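3-oxoacyl-[acyl-carrier protein] synthase (Thermus thermophilus, PDB 1UB7) probably catalyses the first condensation of fatty acid synthesis, condensing acetyl-CoA with malonyl-ACP to give 3-oxobutanoyl-ACP. Local coordinates at residues A[112-117]-A[313-318]; A[242-247]-A[299-304]. All blocks are in the same frame, centred on the assembly; numbering follows the deposited sequence.

Contact 1 (A[112-117]-A[313-318]); sequences GWIYAL and AAAVLT
Ile114, on the first turn of the helix that follows the predicted active-site Cys110, reaches the alanines of strand 313-318, and its two branches share the work. CG2 lies 3.9 Å from Ala313 CB and 4.2 Å from Ala315 CB, touching two methyls that point the same way because they are two residues apart on the strand. CG1 lies anti to the carbonyl carbon (chi1 -59°) and the chain runs on fully extended, which carries CD1 to 3.7 Å from Ala313 O. Tyr115 adds a second touch from beside it: the ring meets Ala313 edge-on, with CE1 3.8 Å from Ala313 CB near the ring plane. Alanine suits the strand here because a small methyl lets the helix axis come within 7.9 Å of the strand.

The close packing is confined to this first part of the strand. The two elements diverge at 49°, and Leu117 and Leu317, though both turned inward, stay beyond touching distance of the opposing segment. The looser end is not a solvent side, since its residues are buried as well; Leu117 packs there on Leu303 of strand 300-307. Cutting Ile114 back to alanine would remove both branches and is likely to open a gap beside Ala313 and Ala315, leaving the Tyr115 ring as the main tie between helix and strand.

The helix thus packs against the C-terminal sheet of the thiolase fold, while Tyr115 also packs on Tyr104 of the second subunit. Across the two segments every contact is van der Waals, so the joint depends on fit of shape and exclusion of water rather than on directional bonds.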
# COMPACT_ATOMS: atom_id res chain seq x y z
N GLY A 112 8.67 2.65 -4.20
CA GLY A 112 7.54 1.74 -4.12
C GLY A 112 7.59 0.45 -4.92
O GLY A 112 7.12 -0.60 -4.44
N TRP A 113 8.16 0.50 -6.13
CA TRP A 113 8.23 -0.67 -6.98
C TRP A 113 9.17 -1.74 -6.46
O TRP A 113 8.85 -2.94 -6.52
CB TRP A 113 8.64 -0.29 -8.40
CG TRP A 113 8.38 -1.40 -9.38
CD1 TRP A 113 7.17 -1.86 -9.77
CD2 TRP A 113 9.35 -2.17 -10.10
NE1 TRP A 113 7.31 -2.88 -10.68
CE2 TRP A 113 8.65 -3.08 -10.91
CE3 TRP A 113 10.76 -2.18 -10.13
CZ2 TRP A 113 9.29 -3.99 -11.75
CZ3 TRP A 113 11.40 -3.08 -10.97
CH2 TRP A 113 10.66 -3.98 -11.77
N ILE A 114 10.33 -1.32 -5.97
CA ILE A 114 11.29 -2.26 -5.41
C ILE A 114 10.68 -2.83 -4.12
O ILE A 114 10.87 -4.01 -3.80
CB ILE A 114 12.63 -1.59 -5.08
CG1 ILE A 114 13.23 -0.98 -6.35
CG2 ILE A 114 13.59 -2.62 -4.53
CD1 ILE A 114 14.57 -0.30 -6.11
N TYR A 115 9.98 -1.97 -3.39
CA TYR A 115 9.28 -2.38 -2.17
C TYR A 115 8.28 -3.48 -2.59
O TYR A 115 8.19 -4.53 -1.96
CB TYR A 115 8.51 -1.19 -1.59
CG TYR A 115 9.20 -0.53 -0.42
CD1 TYR A 115 10.52 -0.07 -0.52
CD2 TYR A 115 8.54 -0.38 0.80
CE1 TYR A 115 11.16 0.51 0.57
CE2 TYR A 115 9.18 0.20 1.90
CZ TYR A 115 10.49 0.64 1.77
OH TYR A 115 11.12 1.23 2.84
N ALA A 116 7.55 -3.24 -3.68
CA ALA A 116 6.58 -4.22 -4.17
C ALA A 116 7.24 -5.54 -4.60
O ALA A 116 6.65 -6.62 -4.45
CB ALA A 116 5.78 -3.65 -5.34
N LEU A 117 8.45 -5.45 -5.15
CA LEU A 117 9.15 -6.65 -5.59
C LEU A 117 9.50 -7.48 -4.37
O LEU A 117 9.37 -8.70 -4.39
CB LEU A 117 10.43 -6.29 -6.39
CG LEU A 117 10.25 -5.62 -7.76
CD1 LEU A 117 11.61 -5.24 -8.35
CD2 LEU A 117 9.52 -6.56 -8.72
N ALA A 313 15.52 1.95 -1.28
CA ALA A 313 15.53 0.51 -1.44
C ALA A 313 16.49 0.10 -2.54
O ALA A 313 16.82 0.89 -3.42
CB ALA A 313 14.13 0.02 -1.78
N ALA A 314 16.94 -1.15 -2.47
CA ALA A 314 17.86 -1.69 -3.44
C ALA A 314 17.72 -3.21 -3.47
O ALA A 314 17.40 -3.84 -2.46
CB ALA A 314 19.29 -1.31 -3.07
N ALA A 315 17.96 -3.79 -4.64
CA ALA A 315 17.86 -5.23 -4.80
C ALA A 315 18.85 -5.78 -5.82
O ALA A 315 19.27 -5.08 -6.75
CB ALA A 315 16.43 -5.59 -5.20
N VAL A 316 19.22 -7.04 -5.63
CA VAL A 316 20.13 -7.73 -6.52
C VAL A 316 19.33 -8.93 -7.00
O VAL A 316 18.84 -9.73 -6.20
CB VAL A 316 21.42 -8.19 -5.80
CG1 VAL A 316 22.15 -9.22 -6.65
CG2 VAL A 316 22.32 -6.99 -5.54
N LEU A 317 19.22 -9.03 -8.32
CA LEU A 317 18.47 -10.08 -8.99
C LEU A 317 19.28 -10.70 -10.11
O LEU A 317 19.83 -9.99 -10.95
CB LEU A 317 17.21 -9.46 -9.61
CG LEU A 317 16.38 -10.26 -10.60
CD1 LEU A 317 15.67 -11.41 -9.89
CD2 LEU A 317 15.37 -9.35 -11.26
N THR A 318 19.38 -12.03 -10.11
CA THR A 318 20.09 -12.73 -11.16
C THR A 318 18.99 -12.96 -12.21
O THR A 318 18.10 -13.79 -12.02
CB THR A 318 20.64 -14.09 -10.67
OG1 THR A 318 21.78 -13.87 -9.83
CG2 THR A 318 21.05 -14.96 -11.85

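Contact 2 (A[242-247]-A[299-304])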
# COMPACT_ATOMS: atom_id res chain seq x y z
N LEU A 242 24.75 -4.85 -14.77
CA LEU A 242 24.17 -3.54 -15.00
C LEU A 242 23.48 -3.00 -13.75
O LEU A 242 22.77 -3.73 -13.06
CB LEU A 242 23.17 -3.60 -16.16
CG LEU A 242 22.43 -2.32 -16.57
CD1 LEU A 242 23.38 -1.37 -17.28
CD2 LEU A 242 21.29 -2.68 -17.50
N PHE A 243 23.73 -1.73 -13.46
CA PHE A 243 23.14 -1.05 -12.32
C PHE A 243 21.98 -0.26 -12.87
O PHE A 243 22.15 0.47 -13.84
CB PHE A 243 24.13 -0.08 -11.66
CG PHE A 243 25.24 -0.76 -10.91
CD1 PHE A 243 26.16 -1.58 -11.56
CD2 PHE A 243 25.35 -0.60 -9.53
CE1 PHE A 243 27.19 -2.22 -10.86
CE2 PHE A 243 26.37 -1.24 -8.81
CZ PHE A 243 27.29 -2.05 -9.48
N VAL A 244 20.81 -0.42 -12.26
CA VAL A 244 19.62 0.28 -12.70
C VAL A 244 19.10 1.08 -11.54
O VAL A 244 18.51 0.55 -10.59
CB VAL A 244 18.55 -0.71 -13.18
CG1 VAL A 244 17.48 0.03 -13.98
CG2 VAL A 244 19.19 -1.81 -14.02
N PRO A 245 19.36 2.39 -11.57
CA PRO A 245 18.93 3.30 -10.51
C PRO A 245 17.64 4.02 -10.84
O PRO A 245 17.20 4.04 -11.98
CB PRO A 245 20.08 4.28 -10.43
CG PRO A 245 20.39 4.47 -11.90
CD PRO A 245 20.41 3.03 -12.40
N HIS A 246 17.04 4.61 -9.81
CA HIS A 246 15.84 5.39 -9.99
C HIS A 246 16.27 6.49 -10.97
O HIS A 246 17.36 7.03 -10.83
CB HIS A 246 15.43 6.02 -8.66
CG HIS A 246 14.27 6.97 -8.76
ND1 HIS A 246 14.04 7.96 -7.83
CD2 HIS A 246 13.28 7.06 -9.67
CE1 HIS A 246 12.95 8.63 -8.17
NE2 HIS A 246 12.47 8.10 -9.28
N GLN A 247 15.45 6.80 -11.96
CA GLN A 247 15.79 7.84 -12.92
C GLN A 247 15.21 9.17 -12.49
O GLN A 247 14.22 9.63 -13.05
CB GLN A 247 15.26 7.49 -14.31
CG GLN A 247 15.74 6.16 -14.85
CD GLN A 247 17.23 6.16 -15.14
OE1 GLN A 247 17.69 6.87 -16.03
NE2 GLN A 247 17.98 5.36 -14.39
N ASP A 299 22.59 -12.72 -15.89
CA ASP A 299 23.27 -11.51 -15.40
C ASP A 299 22.83 -11.12 -13.99
O ASP A 299 21.72 -11.44 -13.54
CB ASP A 299 22.99 -10.30 -16.30
CG ASP A 299 23.54 -10.46 -17.71
OD1 ASP A 299 24.59 -11.13 -17.89
OD2 ASP A 299 22.93 -9.87 -18.63
N HIS A 300 23.71 -10.41 -13.29
CA HIS A 300 23.39 -9.93 -11.95
C HIS A 300 23.04 -8.47 -12.12
O HIS A 300 23.88 -7.67 -12.51
CB HIS A 300 24.58 -10.09 -11.02
CG HIS A 300 25.02 -11.51 -10.86
ND1 HIS A 300 24.14 -12.53 -10.59
CD2 HIS A 300 26.25 -12.08 -10.95
CE1 HIS A 300 24.81 -13.68 -10.53
NE2 HIS A 300 26.09 -13.43 -10.75
N VAL A 301 21.79 -8.13 -11.84
CA VAL A 301 21.35 -6.75 -11.96
C VAL A 301 21.06 -6.13 -10.61
O VAL A 301 20.51 -6.78 -9.70
CB VAL A 301 20.07 -6.67 -12.82
CG1 VAL A 301 19.78 -5.21 -13.19
CG2 VAL A 301 20.24 -7.53 -14.07
N LEU A 302 21.44 -4.87 -10.46
CA LEU A 302 21.20 -4.19 -9.22
C LEU A 302 20.21 -3.08 -9.45
O LEU A 302 20.35 -2.30 -10.40
CB LEU A 302 22.47 -3.58 -8.64
CG LEU A 302 22.09 -2.75 -7.41
CD1 LEU A 302 23.04 -3.06 -6.30
CD2 LEU A 302 22.04 -1.24 -7.76
N LEU A 303 19.21 -3.02 -8.57
CA LEU A 303 18.16 -2.01 -8.63
C LEU A 303 18.31 -1.20 -7.35
O LEU A 303 18.58 -1.77 -6.28
CB LEU A 303 16.78 -2.67 -8.66
CG LEU A 303 16.52 -3.79 -9.67
CD1 LEU A 303 15.12 -4.35 -9.46
CD2 LEU A 303 16.67 -3.26 -11.09
N VAL A 304 18.13 0.11 -7.45
CA VAL A 304 18.25 0.96 -6.29
C VAL A 304 17.40 2.21 -6.49
O VAL A 304 17.32 2.72 -7.61
CB VAL A 304 19.75 1.35 -6.05
CG1 VAL A 304 20.30 2.11 -7.25
CG2 VAL A 304 19.89 2.18 -4.78
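Val244 and Leu302 are joined by a short backbone bond, Val244 N to Leu302 O at 2.7 Å, in the middle of a parallel pair of strands in the C-terminal sheet of the thiolase fold. Strand 242-245 forms the edge of that sheet within the chain. Leu302 N reaches back to Leu242 O at 3.1 Å, and Val304 N to Val244 O, so the bonds alternate in direction as parallel pairing requires.

The side chain of Val244 can be followed outward. CB sits 3.7 Å from Leu302 O and nearly as close to Leu303 CD2, a methyl that swings in from the neighbouring strand. CG1 lies anti to the backbone N (chi1 -165°), which places CG2 beside that nitrogen and 3.5 Å from Val301 CG1, the two valines crossing at a slant. Beta-branched residues suit such a strand, and helix 281-292 covers this face through Ala285. On the other face, Leu302 CB lies over one side of the Phe243 ring, while Phe243 CD2 meets Leu302 CD2 at 3.8 Å; helix 211-233 packs there against both residues through Thr226. Pro245, which has no N-H to give, closes the strand with its ring against Val304.

Beyond it the chain delivers His246, predicted to be catalytic, whose NE2 is hydrogen-bonded to Asn276, another predicted active-site residue. The strand pair is thus likely to steady the backbone from which that imidazole projects. The backbone N of His246 makes a weak, bent bond to Val304 O (2.9 Å, 127° at the hydrogen), and Gln247 NE2 turns back to Pro245 O, approaching from 43° above the carbonyl plane.

Both contacts are buried and meet in the same mixed sheet, where strand 300-307 lies between 242-245 and 311-318. Contact 2 is made within the sheet, so backbone hydrogen bonds set its register and side chains pack on both faces. Contact 1 is made across one face, where helix 112-125 meets alanine methyls and a little of the strand backbone, by van der Waals contact and with no directional bond. The two are stitched together by antiparallel backbone bonds, probably including Ala315 N to Leu303 O at 2.7 Å, and Leu303 itself also touches Ile114 and Leu117. Nested within the chain loop closed by contact 1, contact 2 holds His246, whose side chain lies about 7 Å from that of Ile114.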